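Local coordinates for protein probable intron-encoded endonuclease 1 (Wickerhamomyces canadensis, PDB 6X1J) that cleaves DNA as a LAGLIDADG homing endonuclease that takes part in homing of the mitochondrial 21S rRNA gene intron, at residues 35-47 and 135-148. Residues are numbered along the deposited sequence; the frame is centred on the assembly and turned at random.
With K (potassium ion), chain E; K (potassium ion), chain D; nucleotides of chain C; nucleotides of chain B.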
loop_
_atom_site.group_PDB
_atom_site.type_symbol
_atom_site.label_atom_id
_atom_site.label_comp_id
_atom_site.label_asym_id
_atom_site.label_seq_id
_atom_site.Cartn_x
_atom_site.Cartn_y
_atom_site.Cartn_z
ATOM N N ILE A 35 5.867 1.060 -12.826
ATOM C CA ILE A 35 4.725 1.707 -12.118
ATOM C C ILE A 35 4.172 0.759 -11.068
ATOM O O ILE A 35 3.952 1.188 -9.905
ATOM C CB ILE A 35 3.636 2.161 -13.089
ATOM C CG1 ILE A 35 4.112 3.368 -13.902
ATOM C CG2 ILE A 35 2.355 2.441 -12.314
ATOM C CD1 ILE A 35 3.113 3.865 -14.924
ATOM N N GLN A 36 3.942 -0.481 -11.445
ATOM C CA GLN A 36 3.335 -1.468 -10.525
ATOM C C GLN A 36 4.276 -1.709 -9.355
ATOM O O GLN A 36 3.792 -1.858 -8.217
ATOM C CB GLN A 36 3.057 -2.757 -11.280
ATOM C CG GLN A 36 1.881 -2.601 -12.227
ATOM C CD GLN A 36 1.764 -3.689 -13.270
ATOM O OE1 GLN A 36 2.726 -4.367 -13.636
ATOM N NE2 GLN A 36 0.537 -3.872 -13.726
ATOM N N GLU A 37 5.576 -1.750 -9.636
ATOM C CA GLU A 37 6.566 -2.155 -8.618
ATOM C C GLU A 37 6.539 -1.053 -7.559
ATOM O O GLU A 37 6.438 -1.409 -6.384
ATOM C CB GLU A 37 7.948 -2.363 -9.240
ATOM C CG GLU A 37 8.988 -2.832 -8.246
ATOM C CD GLU A 37 10.429 -2.618 -8.698
ATOM O OE1 GLU A 37 10.708 -2.876 -9.883
ATOM O OE2 GLU A 37 11.275 -2.183 -7.867
ATOM N N GLU A 38 6.644 0.203 -8.002
ATOM C CA GLU A 38 6.776 1.406 -7.128
ATOM C C GLU A 38 5.463 1.619 -6.396
ATOM O O GLU A 38 5.503 1.881 -5.191
ATOM C CB GLU A 38 7.234 2.653 -7.895
ATOM C CG GLU A 38 8.631 2.487 -8.478
ATOM C CD GLU A 38 9.115 3.632 -9.356
ATOM O OE1 GLU A 38 8.542 4.745 -9.289
ATOM O OE2 GLU A 38 10.085 3.413 -10.098
ATOM N N THR A 39 4.326 1.455 -7.072
ATOM C CA THR A 39 3.011 1.477 -6.393
ATOM C C THR A 39 3.037 0.442 -5.250
ATOM O O THR A 39 2.637 0.745 -4.110
ATOM C CB THR A 39 1.871 1.199 -7.389
ATOM O OG1 THR A 39 1.859 2.212 -8.404
ATOM C CG2 THR A 39 0.557 1.161 -6.669
ATOM N N LEU A 40 3.461 -0.767 -5.569
ATOM C CA LEU A 40 3.258 -1.942 -4.696
ATOM C C LEU A 40 4.195 -1.792 -3.487
ATOM O O LEU A 40 3.848 -2.246 -2.377
ATOM C CB LEU A 40 3.575 -3.214 -5.488
ATOM C CG LEU A 40 3.561 -4.509 -4.670
ATOM C CD1 LEU A 40 2.295 -4.639 -3.847
ATOM C CD2 LEU A 40 3.708 -5.737 -5.541
ATOM N N ILE A 41 5.333 -1.155 -3.673
ATOM C CA ILE A 41 6.254 -0.923 -2.509
ATOM C C ILE A 41 5.507 -0.050 -1.492
ATOM O O ILE A 41 5.572 -0.346 -0.276
ATOM C CB ILE A 41 7.588 -0.312 -2.974
ATOM C CG1 ILE A 41 8.437 -1.389 -3.652
ATOM C CG2 ILE A 41 8.323 0.386 -1.838
ATOM C CD1 ILE A 41 9.368 -0.824 -4.694
ATOM N N GLY A 42 4.829 0.985 -1.963
ATOM C CA GLY A 42 3.995 1.827 -1.083
ATOM C C GLY A 42 2.904 1.013 -0.407
ATOM O O GLY A 42 2.710 1.181 0.823
ATOM N N ASN A 43 2.193 0.166 -1.162
ATOM C CA ASN A 43 0.985 -0.522 -0.652
ATOM C C ASN A 43 1.392 -1.527 0.432
ATOM O O ASN A 43 0.562 -1.803 1.322
ATOM C CB ASN A 43 0.194 -1.145 -1.794
ATOM C CG ASN A 43 -0.633 -0.133 -2.566
ATOM O OD1 ASN A 43 -0.604 -0.148 -3.795
ATOM N ND2 ASN A 43 -1.356 0.752 -1.869
ATOM N N ILE A 44 2.591 -2.113 0.340
ATOM C CA ILE A 44 3.073 -3.184 1.279
ATOM C C ILE A 44 3.392 -2.515 2.613
ATOM O O ILE A 44 3.010 -3.044 3.683
ATOM C CB ILE A 44 4.280 -3.940 0.700
ATOM C CG1 ILE A 44 3.880 -4.667 -0.578
ATOM C CG2 ILE A 44 4.872 -4.868 1.749
ATOM C CD1 ILE A 44 5.040 -5.226 -1.394
ATOM N N LEU A 45 4.003 -1.352 2.541
ATOM C CA LEU A 45 4.244 -0.479 3.733
ATOM C C LEU A 45 2.877 -0.114 4.317
ATOM O O LEU A 45 2.732 -0.164 5.536
ATOM C CB LEU A 45 5.048 0.744 3.276
ATOM C CG LEU A 45 6.525 0.442 2.975
ATOM C CD1 LEU A 45 7.171 1.593 2.212
ATOM C CD2 LEU A 45 7.300 0.146 4.285
ATOM N N GLY A 46 1.879 0.074 3.440
ATOM C CA GLY A 46 0.488 0.406 3.796
ATOM C C GLY A 46 -0.430 -0.788 4.043
ATOM O O GLY A 46 -0.169 -1.572 4.972
ATOM N N ASP A 47 -1.514 -0.881 3.259
ATOM C CA ASP A 47 -2.742 -1.657 3.570
ATOM C C ASP A 47 -2.765 -3.053 2.906
ATOM O O ASP A 47 -3.689 -3.854 3.213
ATOM C CB ASP A 47 -3.939 -0.820 3.126
ATOM C CG ASP A 47 -4.187 0.382 4.033
ATOM O OD1 ASP A 47 -3.836 0.313 5.231
ATOM O OD2 ASP A 47 -4.639 1.396 3.522
ATOM N N TYR A 135 14.665 1.498 -3.488
ATOM C CA TYR A 135 13.304 1.084 -3.962
ATOM C C TYR A 135 12.239 2.173 -3.810
ATOM O O TYR A 135 11.436 2.255 -4.741
ATOM C CB TYR A 135 12.801 -0.189 -3.264
ATOM C CG TYR A 135 13.682 -1.381 -3.543
ATOM C CD1 TYR A 135 13.513 -2.159 -4.683
ATOM C CD2 TYR A 135 14.728 -1.699 -2.684
ATOM C CE1 TYR A 135 14.353 -3.236 -4.947
ATOM C CE2 TYR A 135 15.578 -2.763 -2.938
ATOM C CZ TYR A 135 15.388 -3.540 -4.067
ATOM O OH TYR A 135 16.227 -4.596 -4.277
ATOM N N ILE A 136 12.182 2.907 -2.684
ATOM C CA ILE A 136 11.076 3.882 -2.440
ATOM C C ILE A 136 11.241 5.095 -3.363
ATOM O O ILE A 136 12.229 5.776 -3.258
ATOM C CB ILE A 136 11.001 4.262 -0.968
ATOM C CG1 ILE A 136 10.552 3.075 -0.115
ATOM C CG2 ILE A 136 10.090 5.464 -0.805
ATOM C CD1 ILE A 136 10.285 3.391 1.335
ATOM N N THR A 137 10.288 5.345 -4.258
ATOM C CA THR A 137 10.218 6.610 -5.034
ATOM C C THR A 137 9.054 7.474 -4.473
ATOM O O THR A 137 8.327 7.050 -3.559
ATOM C CB THR A 137 10.101 6.301 -6.541
ATOM O OG1 THR A 137 8.780 5.825 -6.805
ATOM C CG2 THR A 137 11.124 5.271 -6.996
ATOM N N GLU A 138 8.898 8.675 -4.982
ATOM C CA GLU A 138 7.735 9.543 -4.633
ATOM C C GLU A 138 6.412 8.832 -4.964
ATOM O O GLU A 138 5.499 8.954 -4.119
ATOM C CB GLU A 138 7.778 10.874 -5.387
ATOM C CG GLU A 138 8.998 11.718 -5.084
ATOM C CD GLU A 138 10.136 11.499 -6.055
ATOM O OE1 GLU A 138 10.154 10.418 -6.743
ATOM O OE2 GLU A 138 11.004 12.395 -6.105
ATOM N N ARG A 139 6.336 8.028 -6.054
ATOM C CA ARG A 139 5.115 7.249 -6.351
ATOM C C ARG A 139 4.856 6.327 -5.149
ATOM O O ARG A 139 3.708 6.345 -4.640
ATOM C CB ARG A 139 5.200 6.553 -7.719
ATOM C CG ARG A 139 3.926 5.813 -8.132
ATOM C CD ARG A 139 4.059 5.048 -9.456
ATOM N NE ARG A 139 4.196 5.923 -10.615
ATOM C CZ ARG A 139 3.183 6.372 -11.355
ATOM N NH1 ARG A 139 1.931 6.042 -11.046
ATOM N NH2 ARG A 139 3.439 7.186 -12.370
ATOM N N SER A 140 5.874 5.584 -4.675
ATOM C CA SER A 140 5.762 4.670 -3.501
ATOM C C SER A 140 5.287 5.478 -2.286
ATOM O O SER A 140 4.374 5.002 -1.559
ATOM C CB SER A 140 7.083 3.933 -3.142
ATOM O OG SER A 140 7.746 3.367 -4.272
ATOM N N LEU A 141 5.898 6.637 -2.053
ATOM C CA LEU A 141 5.542 7.502 -0.876
ATOM C C LEU A 141 4.051 7.853 -0.898
ATOM O O LEU A 141 3.437 7.838 0.192
ATOM C CB LEU A 141 6.329 8.810 -0.896
ATOM C CG LEU A 141 7.765 8.759 -0.388
ATOM C CD1 LEU A 141 8.340 10.159 -0.437
ATOM C CD2 LEU A 141 7.826 8.201 1.020
ATOM N N ALA A 142 3.495 8.148 -2.085
ATOM C CA ALA A 142 2.079 8.579 -2.241
ATOM C C ALA A 142 1.156 7.443 -1.838
ATOM O O ALA A 142 0.163 7.687 -1.134
ATOM C CB ALA A 142 1.777 9.021 -3.656
ATOM N N TYR A 143 1.452 6.245 -2.304
ATOM C CA TYR A 143 0.632 5.046 -1.995
ATOM C C TYR A 143 0.741 4.728 -0.502
ATOM O O TYR A 143 -0.280 4.430 0.112
ATOM C CB TYR A 143 0.943 3.930 -3.011
ATOM C CG TYR A 143 0.300 4.192 -4.354
ATOM C CD1 TYR A 143 -1.043 3.893 -4.590
ATOM C CD2 TYR A 143 0.985 4.856 -5.363
ATOM C CE1 TYR A 143 -1.670 4.193 -5.806
ATOM C CE2 TYR A 143 0.373 5.173 -6.580
ATOM C CZ TYR A 143 -0.956 4.850 -6.799
ATOM O OH TYR A 143 -1.523 5.156 -8.008
ATOM N N TRP A 144 1.944 4.769 0.071
ATOM C CA TRP A 144 2.156 4.557 1.520
ATOM C C TRP A 144 1.283 5.561 2.263
ATOM O O TRP A 144 0.576 5.184 3.189
ATOM C CB TRP A 144 3.607 4.793 1.841
ATOM C CG TRP A 144 4.006 4.479 3.236
ATOM C CD1 TRP A 144 3.328 3.765 4.180
ATOM C CD2 TRP A 144 5.307 4.741 3.766
ATOM N NE1 TRP A 144 4.112 3.619 5.291
ATOM C CE2 TRP A 144 5.326 4.215 5.064
ATOM C CE3 TRP A 144 6.439 5.402 3.265
ATOM C CZ2 TRP A 144 6.462 4.313 5.876
ATOM C CZ3 TRP A 144 7.543 5.537 4.073
ATOM C CH2 TRP A 144 7.551 4.984 5.356
ATOM N N PHE A 145 1.302 6.798 1.814
ATOM C CA PHE A 145 0.528 7.881 2.474
ATOM C C PHE A 145 -0.994 7.675 2.299
ATOM O O PHE A 145 -1.756 7.838 3.273
ATOM C CB PHE A 145 1.023 9.259 2.004
ATOM C CG PHE A 145 0.371 10.376 2.793
ATOM C CD1 PHE A 145 0.800 10.680 4.074
ATOM C CD2 PHE A 145 -0.747 11.028 2.302
ATOM C CE1 PHE A 145 0.126 11.613 4.848
ATOM C CE2 PHE A 145 -1.406 11.977 3.073
ATOM C CZ PHE A 145 -0.970 12.265 4.341
ATOM N N MET A 146 -1.501 7.290 1.123
ATOM C CA MET A 146 -2.975 7.104 0.963
ATOM C C MET A 146 -3.406 5.940 1.857
ATOM O O MET A 146 -4.475 5.999 2.485
ATOM C CB MET A 146 -3.358 6.868 -0.503
ATOM C CG MET A 146 -3.037 8.076 -1.390
ATOM S SD MET A 146 -3.650 8.008 -3.112
ATOM C CE MET A 146 -2.314 7.185 -3.976
ATOM N N ASP A 147 -2.544 4.953 2.016
ATOM C CA ASP A 147 -2.827 3.757 2.848
ATOM C C ASP A 147 -2.790 4.162 4.323
ATOM O O ASP A 147 -3.881 4.162 4.976
ATOM C CB ASP A 147 -1.862 2.637 2.489
ATOM C CG ASP A 147 -2.162 1.948 1.165
ATOM O OD1 ASP A 147 -3.107 2.390 0.464
ATOM O OD2 ASP A 147 -1.475 0.945 0.856
ATOM N N ASP A 148 -1.615 4.577 4.809
ATOM C CA ASP A 148 -1.281 4.644 6.264
ATOM C C ASP A 148 -1.070 6.088 6.739
ATOM O O ASP A 148 -0.672 6.296 7.904
ATOM C CB ASP A 148 -0.077 3.729 6.509
ATOM C CG ASP A 148 -0.529 2.322 6.838
ATOM O OD1 ASP A 148 -1.620 1.953 6.389
ATOM O OD2 ASP A 148 0.191 1.611 7.557
HETATM K K K E . 0.448 -1.167 7.531
HETATM K K K D . -5.314 2.710 6.099
ATOM P P DC C 17 -3.523 2.566 8.988
ATOM O OP1 DC C 17 -4.021 1.459 8.139
ATOM O OP2 DC C 17 -2.047 2.727 9.139
ATOM O "O5'" DC C 17 -4.201 3.908 8.450
ATOM C "C5'" DC C 17 -4.017 5.253 8.985
ATOM C "C4'" DC C 17 -5.347 5.796 9.467
ATOM O "O4'" DC C 17 -5.670 5.307 10.801
ATOM C "C3'" DC C 17 -5.548 7.312 9.502
ATOM O "O3'" DC C 17 -6.805 7.600 8.841
ATOM C "C2'" DC C 17 -5.526 7.622 10.987
ATOM C "C1'" DC C 17 -6.091 6.379 11.629
ATOM N N1 DC C 17 -5.625 6.106 13.018
ATOM C C2 DC C 17 -6.538 5.685 14.005
ATOM O O2 DC C 17 -7.742 5.579 13.716
ATOM N N3 DC C 17 -6.083 5.409 15.249
ATOM C C4 DC C 17 -4.780 5.494 15.518
ATOM N N4 DC C 17 -4.379 5.235 16.764
ATOM C C5 DC C 17 -3.834 5.893 14.531
ATOM C C6 DC C 17 -4.293 6.163 13.301
ATOM P P DC B 15 -3.324 -1.778 8.236
ATOM O OP1 DC B 15 -3.193 -1.749 9.711
ATOM O OP2 DC B 15 -2.482 -0.914 7.322
ATOM O "O5'" DC B 15 -3.059 -3.299 7.997
ATOM C "C5'" DC B 15 -2.726 -3.945 6.781
ATOM C "C4'" DC B 15 -2.524 -5.340 7.316
ATOM O "O4'" DC B 15 -3.760 -5.845 7.872
ATOM C "C3'" DC B 15 -1.889 -6.457 6.476
ATOM O "O3'" DC B 15 -0.725 -6.680 7.292
ATOM C "C2'" DC B 15 -3.040 -7.438 6.309
ATOM C "C1'" DC B 15 -3.882 -7.221 7.572
ATOM N N1 DC B 15 -5.319 -7.526 7.438
ATOM C C2 DC B 15 -5.941 -8.354 8.388
ATOM O O2 DC B 15 -5.268 -8.807 9.325
ATOM N N3 DC B 15 -7.250 -8.655 8.242
ATOM C C4 DC B 15 -7.946 -8.126 7.233
ATOM N N4 DC B 15 -9.232 -8.446 7.128
ATOM C C5 DC B 15 -7.346 -7.259 6.272
ATOM C C6 DC B 15 -6.039 -7.015 6.392
HETATM O O HOH W 1 6.702 5.393 -11.526
HETATM O O HOH W 2 0.514 4.041 -9.844
HETATM O O HOH W 3 3.075 1.821 7.413
HETATM O O HOH W 4 -7.307 4.053 7.126
HETATM O O HOH W 5 -6.657 1.893 9.009
HETATM O O HOH W 6 0.748 -4.024 7.557
HETATM O O HOH W 7 -0.735 0.070 9.938
HETATM O O HOH W 8 2.423 -0.246 9.850
#
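Asp147 and Asn43 both turn CG anti to their own carbonyl carbon (chi1 -75° and -78°), which brings the amide N-H of Asn43 up to the carboxylate of Asp147 between the two helices. Asn43 ND2 donates to Asp147 OD2 at 2.7 Å. The bond is nearly straight. OD2 lies in the amide plane, and the N-H meets it on the syn side, somewhat out of the carboxylate plane. Asp47 N reaches the same oxygen from the opposite face of that plane. The hydroxyl of Tyr70 hydrogen-bonds to OD1, so both carboxylate oxygens of this buried residue have partners. An alanine in place of Asp147 would probably cost the Asn43 amide this bond and leave Asp47 N and the Tyr70 hydroxyl without their carboxylate partner.

Thr39 sets CG2 over the centre of the Tyr143 ring, 3.6 Å from its centroid, as a CH-pi contact. Met146 CE covers the other face, and His73 holds the hydroxyl. Leu45 CB lies over the five-membered ring of Trp144 in a second CH-pi contact.

These are the paired LAGLIDADG helices of the single-chain homing endonuclease fold, one from each half of the protein. Their axes approach to 6.9 Å and cross at -34°. Gly42 lets the helices come this close: its CA sits 3.2 Å from Ser140 O, and a side chain on it would run into Ser140 O and Tyr143 CB. Ser140 OG donates to Glu38 O.

At the outer end, Thr137 OG1 donates to Glu38 OE1 at 2.7 Å, from above the carboxylate plane. Water joins that same oxygen to Arg139 NE, and Ile35 CG1 packs over the guanidinium face. At the DNA end, one potassium ion is bound by both carboxylate oxygens of Asp47 and by the backbone O of Asp147. The other is bound by Gly46 O and by Asp148 OD2 at 2.8 Å. The DC17 phosphate of chain C joins the first site and the DC15 phosphate of chain B the second, each with water; a further DNA phosphate also reaches the first.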